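Local coordinates for protein putative methylase (Clostridium difficile, PDB 3LDU) that probably methylates guanine bases of ribosomal RNA, joining an RNA-binding THUMP region to a Rossmann-like methyltransferase domain that holds GTP in the crystal, at residues A67-K72 and V154-D159; K72-L77 and S106-T111; S99-I104 and P112-I117. All blocks are in the same frame, centred on the assembly; numbering follows the deposited sequence.

Contact 1 of 3, residues A67-K72 and V154-D159; sequences AEFEAK and VTISID
Strands 63-70 and 153-159 run antiparallel as neighbours in the mixed sheet to which the ferredoxin-like and THUMP regions both contribute, and A67-F69 pairs with V154-I156 there. Two hydrogen-bonded pairs, A67 with I156 and F69 with V154, flank the non-hydrogen-bonded pair E68-T155. The ladder is tightest at its F69 end, where V154 N donates to F69 O at 2.7 Å, and slackest where A67 N reaches I156 O at 3.3 Å. Between the pairs, the CA of E68 lies 3.1 Å from V154 O, a CA-H...O contact.

On the face of the sheet that carries F69, V154 and I156, helix 74-82 packs against the strands. F69 holds CG between its backbone N and carbonyl carbon (chi1 52°), which lays the ring alongside the V154 side chain, both pointing the same way. V154 CB makes an off-centre CH-pi contact, 4.2 Å from the centroid of the F69 ring, while I156 CD1 reaches the ring obliquely near CE2 and CZ. On the face with E68 and T155, the extended E68 chain crosses T155 at an angle, E68 CG and CD lying 3.9 Å from T155 OG1 without a hydrogen bond; the carboxylate forms a salt bridge with K65. Past the strand end, the methyl CB of A71 closes on V154 CG2 at 3.6 Å.

Contact 2 of 3, residues K72-L77 and S106-T111; sequences KSFDEL and SKLYST
L108 and F74 form the tight side of this junction, where the start of helix 74-82 meets the loop that leads from strand 98-104 into helix 111-129 of the THUMP region. L108, at the centre of an inverse gamma turn, sends one methyl over the ring of F74: CD2 sits 3.6 Å from the ring centroid and only 6° off its normal, a CH-pi contact. The same methyl rests against the backbone, 3.6 Å from S73 C, while its twin CD1 touches L77 CB at 4.0 Å. F74 holds CG anti to its carbonyl carbon (chi1 -70°), which turns one ring face to L108 as the two side chains pass in opposite directions; D113, V114 and I117 also touch it.

The solvent side is looser. K72 and K107 meet there through their aliphatic parts, CB of K72 lying 3.8 Å from CD of K107. Bends at chi3 and chi4 fold K107 until NZ donates to K72 O at a long 3.3 Å. K72 NZ turns to D152 instead. The turn into the helix is pinned by S73, the N-cap, whose OG accepts from E76 N, and by E76 OE2, which receives K72 N at 2.9 Å from above the carboxylate plane. L108 thus has the largest share of the buried surface, the lysines' aliphatic parts add the outer portion, and the single hydrogen bond across comes from K107 at the exposed side.

Contact 3 of 3, residues S99-I104 and P112-I117; sequences SKASSI and PDVQAI
A101 and Q115 mark where helix 111-129 of the THUMP region lies against strand 98-104, the outermost strand of the mixed sheet at this end. The segments run at 126° to each other, their axes 7.8 Å apart at closest, and the contact is small, with no hydrogen bond between them.

Q115 makes most of the helix's share. CB leaves the helix toward the strand, and with CG anti to the carbonyl carbon (chi1 -69°), CG is directed at A101, touching its methyl CB at 3.7 Å. Beyond it the extended chain takes CD and the amide along the strand toward S99. A turn about CG-CD (chi3 -77°) puts NE2, not OE1, on the strand side. Q115 NE2 lies 4.0 Å from S99 C. Q115 NE2 is also 3.9 Å from K100 N, again a packing distance; its hydrogen bond goes to the carbonyl oxygen of I98, just before the segment. The side-chain amide is thereby anchored to the backbone of the edge strand.

V114 supplies the more buried part, also touching V147 of the adjacent strand 145-150 and L108. Its CG1 meets A101 CB at 4.0 Å.

Overall arrangement
Contacts 1 and 3 belong to one sheet but differ in kind: contact 1 pairs two interior strands through backbone hydrogen bonds, whereas contact 3 sets a helix on an outermost strand, near the surface, by a few apolar touches and a glutamine amide bonded to I98 just outside the segment. Contact 2, partly buried, joins the start of helix 74-82, which follows strand 63-70, to the loop after strand 98-104. K72 lies in segments of contacts 1 and 2 but touches its partner only in contact 2. A71 touches both V154 and L108 (A71 O to L108 CD1 3.6 Å). Contacts 2 and 3 meet where S103 OG lies 2.8 Å from L108 O, a probable hydrogen bond.

Contact 1 of 3, residues A67-K72 and V154-D159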
loop_
_atom_site.group_PDB
_atom_site.type_symbol
_atom_site.label_atom_id
_atom_site.label_comp_id
_atom_site.label_asym_id
_atom_site.label_seq_id
_atom_site.Cartn_x
_atom_site.Cartn_y
_atom_site.Cartn_z
ATOM N N ALA A 67 15.679 -15.988 5.578
ATOM C CA ALA A 67 17.074 -16.209 5.205
ATOM C C ALA A 67 17.454 -15.365 4.007
ATOM O O ALA A 67 16.607 -15.010 3.193
ATOM C CB ALA A 67 17.302 -17.673 4.895
ATOM N N GLU A 68 18.741 -15.054 3.906
ATOM C CA GLU A 68 19.279 -14.427 2.708
ATOM C C GLU A 68 20.651 -15.029 2.438
ATOM O O GLU A 68 21.466 -15.169 3.349
ATOM C CB GLU A 68 19.356 -12.903 2.866
ATOM C CG GLU A 68 20.043 -12.199 1.710
ATOM C CD GLU A 68 19.925 -10.685 1.790
ATOM O OE1 GLU A 68 20.175 -10.013 0.764
ATOM O OE2 GLU A 68 19.577 -10.168 2.873
ATOM N N PHE A 69 20.885 -15.426 1.193
ATOM C CA PHE A 69 22.147 -16.046 0.814
ATOM C C PHE A 69 22.330 -15.942 -0.687
ATOM O O PHE A 69 21.379 -15.692 -1.420
ATOM C CB PHE A 69 22.180 -17.519 1.235
ATOM C CG PHE A 69 20.976 -18.315 0.774
ATOM C CD1 PHE A 69 20.891 -18.784 -0.530
ATOM C CD2 PHE A 69 19.936 -18.601 1.649
ATOM C CE1 PHE A 69 19.779 -19.521 -0.958
ATOM C CE2 PHE A 69 18.832 -19.336 1.233
ATOM C CZ PHE A 69 18.753 -19.796 -0.070
ATOM N N GLU A 70 23.556 -16.144 -1.145
ATOM C CA GLU A 70 23.823 -16.175 -2.569
ATOM C C GLU A 70 23.526 -17.566 -3.122
ATOM O O GLU A 70 23.801 -18.568 -2.473
ATOM C CB GLU A 70 25.281 -15.807 -2.829
ATOM C CG GLU A 70 25.641 -15.756 -4.290
ATOM C CD GLU A 70 27.028 -15.220 -4.503
ATOM O OE1 GLU A 70 27.929 -16.027 -4.823
ATOM O OE2 GLU A 70 27.216 -13.998 -4.329
ATOM N N ALA A 71 22.961 -17.628 -4.319
ATOM C CA ALA A 71 22.752 -18.907 -4.983
ATOM C C ALA A 71 22.905 -18.719 -6.486
ATOM O O ALA A 71 22.105 -18.039 -7.107
ATOM C CB ALA A 71 21.382 -19.476 -4.652
ATOM N N LYS A 72 23.941 -19.314 -7.066
ATOM C CA LYS A 72 24.183 -19.173 -8.498
ATOM C C LYS A 72 23.819 -20.438 -9.277
ATOM O O LYS A 72 23.871 -20.461 -10.507
ATOM C CB LYS A 72 25.642 -18.790 -8.753
ATOM C CG LYS A 72 25.995 -17.382 -8.280
ATOM C CD LYS A 72 27.460 -17.066 -8.544
ATOM C CE LYS A 72 27.863 -15.693 -8.009
ATOM N NZ LYS A 72 27.322 -14.563 -8.822
ATOM N N VAL A 154 19.467 -14.429 -2.806
ATOM C CA VAL A 154 18.150 -15.013 -2.582
ATOM C C VAL A 154 17.641 -14.565 -1.224
ATOM O O VAL A 154 18.358 -14.636 -0.233
ATOM C CB VAL A 154 18.244 -16.544 -2.572
ATOM C CG1 VAL A 154 16.876 -17.174 -2.285
ATOM C CG2 VAL A 154 18.827 -17.060 -3.899
ATOM N N THR A 155 16.412 -14.080 -1.181
ATOM C CA THR A 155 15.766 -13.806 0.092
ATOM C C THR A 155 14.557 -14.713 0.183
ATOM O O THR A 155 13.729 -14.734 -0.720
ATOM C CB THR A 155 15.319 -12.347 0.216
ATOM O OG1 THR A 155 16.472 -11.494 0.243
ATOM C CG2 THR A 155 14.538 -12.158 1.509
ATOM N N ILE A 156 14.474 -15.508 1.246
ATOM C CA ILE A 156 13.291 -16.322 1.462
ATOM C C ILE A 156 12.508 -15.748 2.638
ATOM O O ILE A 156 13.081 -15.410 3.680
ATOM C CB ILE A 156 13.642 -17.826 1.728
ATOM C CG1 ILE A 156 14.417 -18.414 0.550
ATOM C CG2 ILE A 156 12.376 -18.646 1.906
ATOM C CD1 ILE A 156 14.852 -19.849 0.765
ATOM N N SER A 157 11.201 -15.624 2.470
ATOM C CA SER A 157 10.382 -15.075 3.525
ATOM C C SER A 157 9.064 -15.823 3.584
ATOM O O SER A 157 8.749 -16.619 2.695
ATOM C CB SER A 157 10.113 -13.587 3.259
ATOM O OG SER A 157 9.403 -13.433 2.043
ATOM N N ILE A 158 8.300 -15.566 4.641
ATOM C CA ILE A 158 6.942 -16.092 4.744
ATOM C C ILE A 158 5.968 -14.921 4.740
ATOM O O ILE A 158 6.149 -13.949 5.470
ATOM C CB ILE A 158 6.736 -16.923 6.033
ATOM C CG1 ILE A 158 7.898 -17.921 6.213
ATOM C CG2 ILE A 158 5.372 -17.620 6.016
ATOM C CD1 ILE A 158 7.724 -18.890 7.371
ATOM N N ASP A 159 4.946 -15.012 3.900
ATOM C CA ASP A 159 3.909 -13.984 3.834
ATOM C C ASP A 159 3.059 -14.012 5.105
ATOM O O ASP A 159 2.502 -15.060 5.446
ATOM C CB ASP A 159 3.038 -14.240 2.605
ATOM C CG ASP A 159 1.857 -13.290 2.516
ATOM O OD1 ASP A 159 1.959 -12.181 3.065
ATOM O OD2 ASP A 159 0.839 -13.654 1.891
#

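Contact 2 of 3, residues K72-L77 and S106-T111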
loop_
_atom_site.group_PDB
_atom_site.type_symbol
_atom_site.label_atom_id
_atom_site.label_comp_id
_atom_site.label_asym_id
_atom_site.label_seq_id
_atom_site.Cartn_x
_atom_site.Cartn_y
_atom_site.Cartn_z
ATOM N N LYS A 72 23.941 -19.314 -7.066
ATOM C CA LYS A 72 24.183 -19.173 -8.498
ATOM C C LYS A 72 23.819 -20.438 -9.277
ATOM O O LYS A 72 23.871 -20.461 -10.507
ATOM C CB LYS A 72 25.642 -18.790 -8.753
ATOM C CG LYS A 72 25.995 -17.382 -8.280
ATOM C CD LYS A 72 27.460 -17.066 -8.544
ATOM C CE LYS A 72 27.863 -15.693 -8.009
ATOM N NZ LYS A 72 27.322 -14.563 -8.822
ATOM N N SER A 73 23.456 -21.493 -8.559
ATOM C CA SER A 73 23.020 -22.727 -9.200
ATOM C C SER A 73 21.859 -23.319 -8.426
ATOM O O SER A 73 21.657 -22.998 -7.257
ATOM C CB SER A 73 24.170 -23.732 -9.225
ATOM O OG SER A 73 24.474 -24.173 -7.912
ATOM N N PHE A 74 21.103 -24.205 -9.061
ATOM C CA PHE A 74 20.013 -24.851 -8.352
ATOM C C PHE A 74 20.516 -25.744 -7.210
ATOM O O PHE A 74 19.885 -25.832 -6.162
ATOM C CB PHE A 74 19.078 -25.572 -9.322
ATOM C CG PHE A 74 18.272 -24.623 -10.190
ATOM C CD1 PHE A 74 17.230 -23.891 -9.650
ATOM C CD2 PHE A 74 18.589 -24.443 -11.526
ATOM C CE1 PHE A 74 16.504 -23.008 -10.428
ATOM C CE2 PHE A 74 17.864 -23.562 -12.317
ATOM C CZ PHE A 74 16.821 -22.849 -11.765
ATOM N N ASP A 75 21.675 -26.374 -7.390
ATOM C CA ASP A 75 22.280 -27.132 -6.294
ATOM C C ASP A 75 22.561 -26.222 -5.085
ATOM O O ASP A 75 22.274 -26.580 -3.942
ATOM C CB ASP A 75 23.562 -27.835 -6.758
ATOM C CG ASP A 75 23.291 -28.938 -7.773
ATOM O OD1 ASP A 75 22.219 -29.575 -7.696
ATOM O OD2 ASP A 75 24.155 -29.175 -8.645
ATOM N N GLU A 76 23.109 -25.041 -5.337
ATOM C CA GLU A 76 23.403 -24.106 -4.258
ATOM C C GLU A 76 22.111 -23.604 -3.593
ATOM O O GLU A 76 22.039 -23.493 -2.372
ATOM C CB GLU A 76 24.259 -22.942 -4.769
ATOM C CG GLU A 76 24.825 -22.062 -3.666
ATOM C CD GLU A 76 25.787 -20.994 -4.175
ATOM O OE1 GLU A 76 26.525 -20.423 -3.335
ATOM O OE2 GLU A 76 25.809 -20.721 -5.400
ATOM N N LEU A 77 21.100 -23.292 -4.405
ATOM C CA LEU A 77 19.785 -22.893 -3.886
ATOM C C LEU A 77 19.204 -23.995 -2.982
ATOM O O LEU A 77 18.731 -23.727 -1.875
ATOM C CB LEU A 77 18.822 -22.587 -5.044
ATOM C CG LEU A 77 17.348 -22.340 -4.683
ATOM C CD1 LEU A 77 17.233 -21.084 -3.837
ATOM C CD2 LEU A 77 16.475 -22.197 -5.932
ATOM N N SER A 106 19.532 -12.354 -12.397
ATOM C CA SER A 106 20.098 -13.486 -11.675
ATOM C C SER A 106 20.172 -14.707 -12.574
ATOM O O SER A 106 19.311 -14.911 -13.439
ATOM C CB SER A 106 19.223 -13.817 -10.458
ATOM O OG SER A 106 19.121 -12.712 -9.580
ATOM N N LYS A 107 21.184 -15.535 -12.340
ATOM C CA LYS A 107 21.378 -16.764 -13.098
ATOM C C LYS A 107 20.185 -17.720 -12.977
ATOM O O LYS A 107 19.813 -18.373 -13.950
ATOM C CB LYS A 107 22.676 -17.442 -12.657
ATOM C CG LYS A 107 23.922 -16.587 -12.905
ATOM C CD LYS A 107 25.154 -17.117 -12.169
ATOM C CE LYS A 107 25.984 -18.086 -13.016
ATOM N NZ LYS A 107 25.325 -19.396 -13.262
ATOM N N LEU A 108 19.571 -17.779 -11.796
ATOM C CA LEU A 108 18.390 -18.619 -11.596
ATOM C C LEU A 108 17.118 -17.865 -11.995
ATOM O O LEU A 108 16.325 -17.468 -11.137
ATOM C CB LEU A 108 18.302 -19.086 -10.144
ATOM C CG LEU A 108 19.558 -19.787 -9.607
ATOM C CD1 LEU A 108 19.341 -20.180 -8.155
ATOM C CD2 LEU A 108 19.921 -21.000 -10.465
ATOM N N TYR A 109 16.937 -17.673 -13.302
ATOM C CA TYR A 109 15.856 -16.829 -13.806
ATOM C C TYR A 109 14.537 -17.571 -13.970
ATOM O O TYR A 109 13.480 -16.949 -14.076
ATOM C CB TYR A 109 16.255 -16.210 -15.146
ATOM C CG TYR A 109 16.609 -17.229 -16.198
ATOM C CD1 TYR A 109 15.620 -17.856 -16.943
ATOM C CD2 TYR A 109 17.924 -17.574 -16.438
ATOM C CE1 TYR A 109 15.934 -18.789 -17.904
ATOM C CE2 TYR A 109 18.251 -18.515 -17.399
ATOM C CZ TYR A 109 17.254 -19.110 -18.130
ATOM O OH TYR A 109 17.581 -20.040 -19.082
ATOM N N SER A 110 14.580 -18.898 -14.001
ATOM C CA SER A 110 13.343 -19.651 -14.170
ATOM C C SER A 110 12.596 -19.803 -12.847
ATOM O O SER A 110 12.891 -20.711 -12.062
ATOM C CB SER A 110 13.626 -21.028 -14.756
ATOM O OG SER A 110 12.396 -21.702 -14.948
ATOM N N THR A 111 11.627 -18.926 -12.602
ATOM C CA THR A 111 10.966 -18.902 -11.300
ATOM C C THR A 111 10.213 -20.185 -10.926
ATOM O O THR A 111 10.201 -20.563 -9.755
ATOM C CB THR A 111 10.076 -17.651 -11.102
ATOM O OG1 THR A 111 9.044 -17.606 -12.097
ATOM C CG2 THR A 111 10.927 -16.382 -11.207
#

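Contact 3 of 3, residues S99-I104 and P112-I117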
loop_
_atom_site.group_PDB
_atom_site.type_symbol
_atom_site.label_atom_id
_atom_site.label_comp_id
_atom_site.label_asym_id
_atom_site.label_seq_id
_atom_site.Cartn_x
_atom_site.Cartn_y
_atom_site.Cartn_z
ATOM N N SER A 99 4.367 -19.754 -2.779
ATOM C CA SER A 99 3.299 -19.020 -3.431
ATOM C C SER A 99 3.804 -18.177 -4.579
ATOM O O SER A 99 3.058 -17.886 -5.516
ATOM C CB SER A 99 2.554 -18.156 -2.413
ATOM O OG SER A 99 1.922 -18.984 -1.448
ATOM N N LYS A 100 5.075 -17.799 -4.524
ATOM C CA LYS A 100 5.597 -16.843 -5.499
ATOM C C LYS A 100 7.118 -16.834 -5.516
ATOM O O LYS A 100 7.756 -16.940 -4.457
ATOM C CB LYS A 100 5.099 -15.441 -5.156
ATOM C CG LYS A 100 5.621 -14.351 -6.069
ATOM C CD LYS A 100 5.141 -12.993 -5.589
ATOM C CE LYS A 100 5.416 -11.892 -6.601
ATOM N NZ LYS A 100 5.055 -10.558 -6.040
ATOM N N ALA A 101 7.697 -16.720 -6.712
ATOM C CA ALA A 101 9.135 -16.473 -6.821
ATOM C C ALA A 101 9.378 -15.374 -7.829
ATOM O O ALA A 101 8.739 -15.337 -8.885
ATOM C CB ALA A 101 9.880 -17.734 -7.233
ATOM N N SER A 102 10.274 -14.453 -7.488
ATOM C CA SER A 102 10.649 -13.384 -8.406
ATOM C C SER A 102 12.153 -13.453 -8.597
ATOM O O SER A 102 12.883 -13.668 -7.641
ATOM C CB SER A 102 10.253 -12.018 -7.825
ATOM O OG SER A 102 8.876 -11.958 -7.512
ATOM N N SER A 103 12.617 -13.281 -9.830
ATOM C CA SER A 103 14.050 -13.339 -10.096
ATOM C C SER A 103 14.433 -12.227 -11.060
ATOM O O SER A 103 13.868 -12.132 -12.143
ATOM C CB SER A 103 14.438 -14.691 -10.683
ATOM O OG SER A 103 15.825 -14.715 -10.954
ATOM N N ILE A 104 15.388 -11.404 -10.635
ATOM C CA ILE A 104 15.809 -10.207 -11.372
ATOM C C ILE A 104 17.336 -10.180 -11.513
ATOM O O ILE A 104 18.064 -10.263 -10.514
ATOM C CB ILE A 104 15.330 -8.935 -10.639
ATOM C CG1 ILE A 104 13.795 -8.880 -10.621
ATOM C CG2 ILE A 104 15.908 -7.680 -11.306
ATOM C CD1 ILE A 104 13.227 -7.811 -9.713
ATOM N N PRO A 112 9.575 -20.857 -11.901
ATOM C CA PRO A 112 8.883 -22.077 -11.463
ATOM C C PRO A 112 9.863 -23.140 -10.969
ATOM O O PRO A 112 9.513 -23.911 -10.071
ATOM C CB PRO A 112 8.163 -22.551 -12.729
ATOM C CG PRO A 112 7.989 -21.281 -13.559
ATOM C CD PRO A 112 9.241 -20.494 -13.292
ATOM N N ASP A 113 11.065 -23.182 -11.541
ATOM C CA ASP A 113 12.087 -24.121 -11.078
ATOM C C ASP A 113 12.642 -23.727 -9.715
ATOM O O ASP A 113 12.944 -24.597 -8.875
ATOM C CB ASP A 113 13.204 -24.266 -12.107
ATOM C CG ASP A 113 12.722 -24.934 -13.377
ATOM O OD1 ASP A 113 12.092 -26.013 -13.276
ATOM O OD2 ASP A 113 12.947 -24.374 -14.470
ATOM N N VAL A 114 12.757 -22.419 -9.488
ATOM C CA VAL A 114 13.143 -21.904 -8.177
ATOM C C VAL A 114 12.121 -22.381 -7.138
ATOM O O VAL A 114 12.486 -22.852 -6.053
ATOM C CB VAL A 114 13.225 -20.364 -8.175
ATOM C CG1 VAL A 114 13.245 -19.805 -6.753
ATOM C CG2 VAL A 114 14.437 -19.885 -8.970
ATOM N N GLN A 115 10.843 -22.273 -7.482
ATOM C CA GLN A 115 9.767 -22.680 -6.582
ATOM C C GLN A 115 9.851 -24.167 -6.259
ATOM O O GLN A 115 9.707 -24.551 -5.101
ATOM C CB GLN A 115 8.388 -22.377 -7.172
ATOM C CG GLN A 115 8.036 -20.889 -7.271
ATOM C CD GLN A 115 6.705 -20.706 -7.994
ATOM O OE1 GLN A 115 6.640 -20.808 -9.215
ATOM N NE2 GLN A 115 5.630 -20.485 -7.237
ATOM N N ALA A 116 10.067 -24.993 -7.283
ATOM C CA ALA A 116 10.110 -26.441 -7.086
ATOM C C ALA A 116 11.291 -26.841 -6.215
ATOM O O ALA A 116 11.147 -27.686 -5.347
ATOM C CB ALA A 116 10.184 -27.178 -8.417
ATOM N N ILE A 117 12.455 -26.250 -6.468
ATOM C CA ILE A 117 13.661 -26.597 -5.723
ATOM C C ILE A 117 13.532 -26.183 -4.253
ATOM O O ILE A 117 13.912 -26.935 -3.351
ATOM C CB ILE A 117 14.931 -25.980 -6.360
ATOM C CG1 ILE A 117 15.272 -26.689 -7.678
ATOM C CG2 ILE A 117 16.118 -26.045 -5.391
ATOM C CD1 ILE A 117 15.935 -28.058 -7.497
#